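Local coordinates for protein gamma-resorcylate decarboxylase (Polaromonas, PDB 4QRO) that probably catalyses the metal-dependent, non-oxidative decarboxylation of gamma-resorcylate (2,6-dihydroxybenzoate) to resorcinol, and binds manganese and the inhibitor 2-nitroresorcinol, at residues 2-16 against 50-63. Residues are numbered along the deposited sequence; the frame is centred on the assembly and turned at random.
Sequences NGKIALEEHFATEET and HGIETMILSLNAPA. With MN (manganese (II) ion), chain K; 38L (2-nitrobenzene-1,3-diol), chain M.
F11 and L59 pack at the tight end of two neighbouring parallel strands, 4-11 and 52-59. L59 CA sits over one face of the F11 ring, 4.2 Å from its centroid, a CH-pi contact. The ring reaches it because F11 CG stands between its backbone N and carbonyl carbon (chi1 71°). The L59 methyl CD1 meets the ring atom F11 CE1 at 3.8 Å. Helix 70-90 closes over this cluster through L84 and A80. Beyond it, N60 and T16 slide past each other. T16 OG1 donates to N60 OD1 at 2.8 Å. N60 ND2 returns a bond to T16 O, which it meets from above the carbonyl plane, and also bonds S20. With an alanine at N60, T16 OG1 would probably lose its acceptor, and the turn after strand 4-11 would be less firmly tied to strand 52-59. T13 and T16 form a capping box there.

The other end is looser and nearer solvent. N2 is exposed and poorly ordered, and E53 turns its carboxylate away. Even so, K4 NZ curls back to H50 O at 2.9 Å, its chain bent at chi3 and chi4. K4 O takes both E53 N and T54 N, at a beta bulge.

Mid-strand, a water accepts from E9 N and lies 2.7 Å from I56 O. E8 OE1 and H10 NE2 bind the manganese, with H164 and D287 completing the protein ligands. S58 O lies in plane at the H10 ring edge, and S58 OG is 3.0 Å from H10 ND1. This is consistent with S58 being a second-shell neighbour of the metal-binding imidazole.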
ATOM      1  N   ASN A   2     -21.823 -13.978  20.154  1.00 53.74           N
ATOM      2  CA  ASN A   2     -22.773 -14.503  19.177  1.00 54.00           C
ATOM      3  C   ASN A   2     -23.419 -13.380  18.370  1.00 91.94           C
ATOM      4  O   ASN A   2     -23.410 -12.213  18.767  1.00 59.17           O
ATOM      5  CB  ASN A   2     -23.884 -15.316  19.865  1.00 82.82           C
ATOM      6  CG  ASN A   2     -23.406 -16.666  20.369  1.00113.04           C
ATOM      7  OD1 ASN A   2     -22.567 -17.322  19.749  1.00 58.01           O
ATOM      8  ND2 ASN A   2     -23.957 -17.097  21.500  1.00100.90           N
ATOM      9  N   GLY A   3     -23.981 -13.743  17.225  1.00 42.80           N
ATOM     10  CA  GLY A   3     -24.717 -12.801  16.413  1.00 43.30           C
ATOM     11  C   GLY A   3     -23.892 -12.011  15.407  1.00 34.31           C
ATOM     12  O   GLY A   3     -24.394 -11.021  14.873  1.00 32.99           O
ATOM     13  N   LYS A   4     -22.651 -12.427  15.119  1.00 28.10           N
ATOM     14  CA  LYS A   4     -21.829 -11.658  14.182  1.00 39.57           C
ATOM     15  C   LYS A   4     -22.306 -11.837  12.747  1.00 31.94           C
ATOM     16  O   LYS A   4     -22.926 -12.856  12.373  1.00 33.05           O
ATOM     17  CB  LYS A   4     -20.335 -12.003  14.263  1.00 28.94           C
ATOM     18  CG  LYS A   4     -19.664 -11.585  15.566  1.00 34.98           C
ATOM     19  CD  LYS A   4     -18.170 -11.887  15.590  1.00 37.54           C
ATOM     20  CE  LYS A   4     -17.830 -13.376  15.508  1.00 36.40           C
ATOM     21  NZ  LYS A   4     -18.057 -14.153  16.756  1.00 39.74           N
ATOM     22  N   ILE A   5     -22.034 -10.809  11.964  1.00 30.74           N
ATOM     23  CA  ILE A   5     -22.334 -10.814  10.555  1.00 31.00           C
ATOM     24  C   ILE A   5     -20.995 -10.710   9.824  1.00 36.46           C
ATOM     25  O   ILE A   5     -20.137  -9.920  10.200  1.00 32.54           O
ATOM     26  CB  ILE A   5     -23.266  -9.643  10.176  1.00 29.07           C
ATOM     27  CG1 ILE A   5     -24.615  -9.759  10.913  1.00 27.73           C
ATOM     28  CG2 ILE A   5     -23.428  -9.564   8.664  1.00 32.93           C
ATOM     29  CD1 ILE A   5     -25.455  -8.505  10.854  1.00 42.50           C
ATOM     30  N   ALA A   6     -20.820 -11.543   8.809  1.00 29.46           N
ATOM     31  CA  ALA A   6     -19.565 -11.632   8.066  1.00 26.77           C
ATOM     32  C   ALA A   6     -19.890 -11.483   6.598  1.00 30.82           C
ATOM     33  O   ALA A   6     -20.935 -11.985   6.157  1.00 32.59           O
ATOM     34  CB  ALA A   6     -18.897 -12.939   8.379  1.00 29.19           C
ATOM     35  N   LEU A   7     -19.094 -10.711   5.859  1.00 27.82           N
ATOM     36  CA  LEU A   7     -19.416 -10.411   4.448  1.00 29.79           C
ATOM     37  C   LEU A   7     -18.302 -10.477   3.404  1.00 31.70           C
ATOM     38  O   LEU A   7     -18.442  -9.911   2.330  1.00 30.41           O
ATOM     39  CB  LEU A   7     -20.120  -9.041   4.341  1.00 38.60           C
ATOM     40  CG  LEU A   7     -19.370  -7.807   4.849  1.00 36.40           C
ATOM     41  CD1 LEU A   7     -19.677  -6.605   3.978  1.00 36.83           C
ATOM     42  CD2 LEU A   7     -19.698  -7.525   6.314  1.00 32.65           C
ATOM     43  N   GLU A   8     -17.184 -11.107   3.720  1.00 30.22           N
ATOM     44  CA  GLU A   8     -16.245 -11.535   2.691  1.00 28.53           C
ATOM     45  C   GLU A   8     -16.074 -13.035   2.849  1.00 32.89           C
ATOM     46  O   GLU A   8     -15.074 -13.528   3.371  1.00 31.03           O
ATOM     47  CB  GLU A   8     -14.889 -10.803   2.757  1.00 33.32           C
ATOM     48  CG  GLU A   8     -14.180 -10.863   1.408  1.00 32.48           C
ATOM     49  CD  GLU A   8     -12.807 -10.212   1.379  1.00 31.00           C
ATOM     50  OE1 GLU A   8     -11.862 -10.846   0.842  1.00 32.84           O
ATOM     51  OE2 GLU A   8     -12.690  -9.049   1.814  1.00 33.15           O
ATOM     52  N   GLU A   9     -17.080 -13.752   2.368  1.00 28.12           N
ATOM     53  CA  GLU A   9     -17.269 -15.149   2.662  1.00 30.33           C
ATOM     54  C   GLU A   9     -17.615 -15.796   1.308  1.00 30.17           C
ATOM     55  O   GLU A   9     -18.679 -15.548   0.709  1.00 31.79           O
ATOM     56  CB  GLU A   9     -18.399 -15.353   3.705  1.00 29.82           C
ATOM     57  CG  GLU A   9     -18.511 -14.301   4.840  1.00 28.11           C
ATOM     58  CD  GLU A   9     -17.251 -14.136   5.694  1.00 38.46           C
ATOM     59  OE1 GLU A   9     -16.800 -12.967   5.918  1.00 30.72           O
ATOM     60  OE2 GLU A   9     -16.699 -15.160   6.161  1.00 33.73           O
ATOM     61  N   HIS A  10     -16.674 -16.570   0.804  1.00 27.84           N
ATOM     62  CA  HIS A  10     -16.681 -16.958  -0.576  1.00 32.74           C
ATOM     63  C   HIS A  10     -17.135 -18.391  -0.790  1.00 34.42           C
ATOM     64  O   HIS A  10     -16.954 -19.249   0.067  1.00 28.69           O
ATOM     65  CB  HIS A  10     -15.281 -16.819  -1.169  1.00 31.57           C
ATOM     66  CG  HIS A  10     -14.694 -15.447  -1.069  1.00 29.17           C
ATOM     67  ND1 HIS A  10     -15.180 -14.374  -1.787  1.00 32.26           N
ATOM     68  CD2 HIS A  10     -13.605 -14.997  -0.398  1.00 31.61           C
ATOM     69  CE1 HIS A  10     -14.441 -13.307  -1.528  1.00 38.62           C
ATOM     70  NE2 HIS A  10     -13.471 -13.663  -0.702  1.00 27.40           N
ATOM     71  N   PHE A  11     -17.658 -18.640  -1.987  1.00 36.43           N
ATOM     72  CA  PHE A  11     -17.975 -19.993  -2.448  1.00 35.52           C
ATOM     73  C   PHE A  11     -17.633 -20.053  -3.935  1.00 33.43           C
ATOM     74  O   PHE A  11     -17.350 -19.014  -4.586  1.00 29.80           O
ATOM     75  CB  PHE A  11     -19.474 -20.295  -2.254  1.00 34.06           C
ATOM     76  CG  PHE A  11     -20.360 -19.536  -3.209  1.00 30.29           C
ATOM     77  CD1 PHE A  11     -20.678 -20.060  -4.459  1.00 38.72           C
ATOM     78  CD2 PHE A  11     -20.792 -18.258  -2.902  1.00 28.67           C
ATOM     79  CE1 PHE A  11     -21.435 -19.349  -5.363  1.00 33.65           C
ATOM     80  CE2 PHE A  11     -21.573 -17.540  -3.789  1.00 32.73           C
ATOM     81  CZ  PHE A  11     -21.878 -18.081  -5.038  1.00 40.18           C
ATOM     82  N   ALA A  12     -17.668 -21.259  -4.488  1.00 31.14           N
ATOM     83  CA  ALA A  12     -17.456 -21.444  -5.930  1.00 31.88           C
ATOM     84  C   ALA A  12     -18.508 -22.381  -6.509  1.00 34.26           C
ATOM     85  O   ALA A  12     -19.078 -23.206  -5.787  1.00 36.81           O
ATOM     86  CB  ALA A  12     -16.080 -22.005  -6.196  1.00 33.27           C
ATOM     87  N   THR A  13     -18.776 -22.211  -7.800  1.00 37.63           N
ATOM     88  CA  THR A  13     -19.452 -23.247  -8.586  1.00 43.49           C
ATOM     89  C   THR A  13     -18.375 -24.093  -9.274  1.00 38.89           C
ATOM     90  O   THR A  13     -17.197 -23.702  -9.308  1.00 37.88           O
ATOM     91  CB  THR A  13     -20.422 -22.639  -9.618  1.00 44.70           C
ATOM     92  OG1 THR A  13     -19.698 -21.799 -10.525  1.00 47.86           O
ATOM     93  CG2 THR A  13     -21.484 -21.811  -8.918  1.00 45.87           C
ATOM     94  N   GLU A  14     -18.744 -25.269  -9.791  1.00 44.75           N
ATOM     95  CA  GLU A  14     -17.769 -26.087 -10.548  1.00 47.33           C
ATOM     96  C   GLU A  14     -17.190 -25.267 -11.706  1.00 30.45           C
ATOM     97  O   GLU A  14     -16.013 -25.338 -12.017  1.00 41.61           O
ATOM     98  CB  GLU A  14     -18.394 -27.402 -11.049  1.00 51.40           C
ATOM     99  CG  GLU A  14     -18.480 -28.504  -9.980  1.00 44.69           C
ATOM    100  CD  GLU A  14     -17.112 -29.031  -9.511  1.00 40.03           C
ATOM    101  OE1 GLU A  14     -16.086 -28.757 -10.174  1.00 62.20           O
ATOM    102  OE2 GLU A  14     -17.056 -29.737  -8.472  1.00 53.44           O
ATOM    103  N   GLU A  15     -18.045 -24.443 -12.299  1.00 40.43           N
ATOM    104  CA  GLU A  15     -17.664 -23.542 -13.376  1.00 34.96           C
ATOM    105  C   GLU A  15     -16.540 -22.572 -12.987  1.00 44.53           C
ATOM    106  O   GLU A  15     -15.681 -22.293 -13.810  1.00 49.12           O
ATOM    107  CB  GLU A  15     -18.901 -22.774 -13.816  1.00 42.05           C
ATOM    108  CG  GLU A  15     -18.695 -21.947 -15.070  1.00 49.72           C
ATOM    109  CD  GLU A  15     -19.983 -21.328 -15.577  1.00 59.70           C
ATOM    110  OE1 GLU A  15     -19.952 -20.790 -16.699  1.00 40.87           O
ATOM    111  OE2 GLU A  15     -21.020 -21.367 -14.866  1.00 43.50           O
ATOM    112  N   THR A  16     -16.538 -22.065 -11.744  1.00 35.77           N
ATOM    113  CA  THR A  16     -15.557 -21.030 -11.346  1.00 43.22           C
ATOM    114  C   THR A  16     -14.487 -21.553 -10.415  1.00 32.32           C
ATOM    115  O   THR A  16     -13.554 -20.830 -10.068  1.00 36.19           O
ATOM    116  CB  THR A  16     -16.230 -19.845 -10.612  1.00 36.37           C
ATOM    117  OG1 THR A  16     -16.777 -20.301  -9.360  1.00 35.54           O
ATOM    118  CG2 THR A  16     -17.313 -19.225 -11.468  1.00 45.83           C
ATOM    119  N   HIS A  50     -18.517 -20.545  16.152  1.00 35.67           N
ATOM    120  CA  HIS A  50     -17.687 -19.325  16.290  1.00 39.43           C
ATOM    121  C   HIS A  50     -18.511 -18.032  16.223  1.00 38.26           C
ATOM    122  O   HIS A  50     -18.006 -16.962  15.885  1.00 33.29           O
ATOM    123  CB  HIS A  50     -16.553 -19.359  15.249  1.00 38.96           C
ATOM    124  CG  HIS A  50     -15.664 -20.550  15.407  1.00 39.86           C
ATOM    125  ND1 HIS A  50     -14.743 -20.653  16.430  1.00 39.80           N
ATOM    126  CD2 HIS A  50     -15.614 -21.724  14.732  1.00 35.47           C
ATOM    127  CE1 HIS A  50     -14.139 -21.826  16.357  1.00 40.04           C
ATOM    128  NE2 HIS A  50     -14.656 -22.499  15.341  1.00 35.84           N
ATOM    129  N   GLY A  51     -19.788 -18.147  16.580  1.00 37.08           N
ATOM    130  CA  GLY A  51     -20.635 -16.993  16.877  1.00 34.31           C
ATOM    131  C   GLY A  51     -20.943 -16.115  15.696  1.00 32.82           C
ATOM    132  O   GLY A  51     -21.031 -14.899  15.845  1.00 30.48           O
ATOM    133  N   ILE A  52     -21.047 -16.719  14.505  1.00 38.26           N
ATOM    134  CA  ILE A  52     -21.495 -16.016  13.301  1.00 33.03           C
ATOM    135  C   ILE A  52     -22.942 -16.396  12.948  1.00 33.44           C
ATOM    136  O   ILE A  52     -23.250 -17.570  12.718  1.00 33.40           O
ATOM    137  CB  ILE A  52     -20.606 -16.333  12.082  1.00 31.86           C
ATOM    138  CG1 ILE A  52     -19.149 -15.929  12.381  1.00 39.69           C
ATOM    139  CG2 ILE A  52     -21.144 -15.586  10.871  1.00 33.01           C
ATOM    140  CD1 ILE A  52     -18.136 -16.516  11.438  1.00 47.56           C
ATOM    141  N   GLU A  53     -23.807 -15.393  12.904  1.00 35.28           N
ATOM    142  CA  GLU A  53     -25.231 -15.596  12.622  1.00 38.92           C
ATOM    143  C   GLU A  53     -25.498 -15.577  11.123  1.00 38.83           C
ATOM    144  O   GLU A  53     -26.301 -16.354  10.640  1.00 35.51           O
ATOM    145  CB  GLU A  53     -26.099 -14.525  13.324  1.00 34.91           C
ATOM    146  CG  GLU A  53     -27.616 -14.609  13.060  1.00 46.66           C
ATOM    147  CD  GLU A  53     -28.252 -15.938  13.496  1.00 63.69           C
ATOM    148  OE1 GLU A  53     -29.363 -16.256  13.015  1.00 55.87           O
ATOM    149  OE2 GLU A  53     -27.659 -16.679  14.312  1.00 54.84           O
ATOM    150  N   THR A  54     -24.816 -14.690  10.406  1.00 32.46           N
ATOM    151  CA  THR A  54     -25.101 -14.394   9.001  1.00 33.16           C
ATOM    152  C   THR A  54     -23.813 -14.284   8.216  1.00 35.21           C
ATOM    153  O   THR A  54     -22.894 -13.590   8.630  1.00 35.86           O
ATOM    154  CB  THR A  54     -25.836 -13.044   8.848  1.00 33.58           C
ATOM    155  OG1 THR A  54     -27.061 -13.065   9.590  1.00 41.71           O
ATOM    156  CG2 THR A  54     -26.115 -12.732   7.360  1.00 42.01           C
ATOM    157  N   MET A  55     -23.729 -15.010   7.115  1.00 29.38           N
ATOM    158  CA  MET A  55     -22.698 -14.780   6.120  1.00 29.45           C
ATOM    159  C   MET A  55     -23.367 -14.231   4.873  1.00 39.17           C
ATOM    160  O   MET A  55     -24.375 -14.769   4.385  1.00 29.99           O
ATOM    161  CB  MET A  55     -21.986 -16.095   5.735  1.00 34.99           C
ATOM    162  CG  MET A  55     -20.848 -16.515   6.633  1.00 36.26           C
ATOM    163  SD  MET A  55     -20.048 -17.916   5.824  1.00 38.78           S
ATOM    164  CE  MET A  55     -18.621 -18.115   6.897  1.00 35.67           C
ATOM    165  N   ILE A  56     -22.803 -13.154   4.359  1.00 29.57           N
ATOM    166  CA  ILE A  56     -23.226 -12.628   3.116  1.00 28.34           C
ATOM    167  C   ILE A  56     -22.238 -13.233   2.124  1.00 50.55           C
ATOM    168  O   ILE A  56     -21.037 -13.003   2.204  1.00 30.40           O
ATOM    169  CB  ILE A  56     -23.202 -11.104   3.109  1.00 29.97           C
ATOM    170  CG1 ILE A  56     -23.987 -10.557   4.325  1.00 38.18           C
ATOM    171  CG2 ILE A  56     -23.775 -10.587   1.806  1.00 30.88           C
ATOM    172  CD1 ILE A  56     -24.104  -9.049   4.344  1.00 36.22           C
ATOM    173  N   LEU A  57     -22.753 -14.054   1.221  1.00 30.21           N
ATOM    174  CA  LEU A  57     -21.930 -14.939   0.418  1.00 36.56           C
ATOM    175  C   LEU A  57     -21.559 -14.294  -0.905  1.00 36.41           C
ATOM    176  O   LEU A  57     -22.332 -13.528  -1.467  1.00 32.09           O
ATOM    177  CB  LEU A  57     -22.689 -16.253   0.160  1.00 32.65           C
ATOM    178  CG  LEU A  57     -23.026 -17.148   1.357  1.00 30.17           C
ATOM    179  CD1 LEU A  57     -23.910 -18.292   0.888  1.00 39.91           C
ATOM    180  CD2 LEU A  57     -21.766 -17.670   2.040  1.00 33.72           C
ATOM    181  N   SER A  58     -20.367 -14.603  -1.403  1.00 31.56           N
ATOM    182  CA  SER A  58     -19.942 -14.134  -2.727  1.00 34.67           C
ATOM    183  C   SER A  58     -19.116 -15.180  -3.454  1.00 33.04           C
ATOM    184  O   SER A  58     -18.333 -15.925  -2.847  1.00 34.21           O
ATOM    185  CB  SER A  58     -19.102 -12.825  -2.620  1.00 33.37           C
ATOM    186  OG  SER A  58     -17.905 -13.052  -1.869  1.00 34.06           O
ATOM    187  N   LEU A  59     -19.239 -15.152  -4.776  1.00 31.37           N
ATOM    188  CA  LEU A  59     -18.482 -15.992  -5.675  1.00 30.77           C
ATOM    189  C   LEU A  59     -16.988 -15.680  -5.543  1.00 35.75           C
ATOM    190  O   LEU A  59     -16.588 -14.579  -5.140  1.00 38.76           O
ATOM    191  CB  LEU A  59     -18.967 -15.730  -7.114  1.00 34.23           C
ATOM    192  CG  LEU A  59     -18.589 -16.653  -8.275  1.00 31.88           C
ATOM    193  CD1 LEU A  59     -19.103 -18.044  -7.997  1.00 34.33           C
ATOM    194  CD2 LEU A  59     -19.152 -16.121  -9.582  1.00 30.45           C
ATOM    195  N   ASN A  60     -16.174 -16.670  -5.867  1.00 34.86           N
ATOM    196  CA  ASN A  60     -14.724 -16.573  -5.739  1.00 27.99           C
ATOM    197  C   ASN A  60     -14.104 -15.702  -6.857  1.00 34.83           C
ATOM    198  O   ASN A  60     -14.830 -15.123  -7.659  1.00 40.35           O
ATOM    199  CB  ASN A  60     -14.097 -17.969  -5.654  1.00 32.64           C
ATOM    200  CG  ASN A  60     -14.253 -18.774  -6.915  1.00 37.26           C
ATOM    201  OD1 ASN A  60     -15.304 -18.747  -7.568  1.00 34.21           O
ATOM    202  ND2 ASN A  60     -13.226 -19.560  -7.232  1.00 34.30           N
ATOM    203  N   ALA A  61     -12.781 -15.556  -6.849  1.00 38.71           N
ATOM    204  CA  ALA A  61     -12.097 -14.542  -7.675  1.00 39.52           C
ATOM    205  C   ALA A  61     -11.129 -15.215  -8.645  1.00 35.53           C
ATOM    206  O   ALA A  61     -10.628 -16.292  -8.343  1.00 36.98           O
ATOM    207  CB  ALA A  61     -11.338 -13.582  -6.780  1.00 41.20           C
ATOM    208  N   PRO A  62     -10.877 -14.603  -9.822  1.00 34.51           N
ATOM    209  CA  PRO A  62     -11.546 -13.413 -10.386  1.00 38.89           C
ATOM    210  C   PRO A  62     -12.925 -13.732 -10.953  1.00 30.75           C
ATOM    211  O   PRO A  62     -13.739 -12.820 -11.188  1.00 34.03           O
ATOM    212  CB  PRO A  62     -10.590 -12.952 -11.490  1.00 39.47           C
ATOM    213  CG  PRO A  62      -9.689 -14.103 -11.782  1.00 43.57           C
ATOM    214  CD  PRO A  62      -9.760 -15.081 -10.657  1.00 41.73           C
ATOM    215  N   ALA A  63     -13.174 -15.011 -11.220  1.00 34.88           N
ATOM    216  CA  ALA A  63     -14.477 -15.475 -11.749  1.00 37.33           C
ATOM    217  C   ALA A  63     -14.971 -14.623 -12.925  1.00 32.35           C
ATOM    218  O   ALA A  63     -14.328 -14.598 -13.987  1.00 34.07           O
ATOM    219  CB  ALA A  63     -15.511 -15.563 -10.625  1.00 36.78           C
TER
HETATM  220 MN    MN K 403     -11.518 -12.611  -0.369  1.00 31.28          MN
HETATM  221  OAK 38L M 405      -9.254 -11.996  -0.450  1.00 37.00           O
HETATM  222  NAG 38L M 405      -8.274 -12.680  -0.342  1.00 94.55           N
HETATM  223  OAJ 38L M 405      -7.284 -12.200   0.207  1.00 44.18           O
HETATM  224  CAA 38L M 405      -8.292 -14.007  -0.840  1.00 44.34           C
HETATM  225  CAF 38L M 405      -7.125 -14.758  -0.730  1.00 41.16           C
HETATM  226  OAH 38L M 405      -6.323 -14.601   0.360  1.00 37.35           O
HETATM  227  CAE 38L M 405      -6.775 -15.669  -1.726  1.00 36.99           C
HETATM  228  CAD 38L M 405      -7.616 -15.877  -2.814  1.00 43.66           C
HETATM  229  CAC 38L M 405      -8.863 -15.259  -2.845  1.00 41.87           C
HETATM  230  CAB 38L M 405      -9.220 -14.361  -1.841  1.00 35.83           C
HETATM  231  OAI 38L M 405     -10.477 -13.817  -1.855  1.00 35.72           O
HETATM  232  O   HOH W   1     -18.967 -12.221   0.686  1.00 33.16           O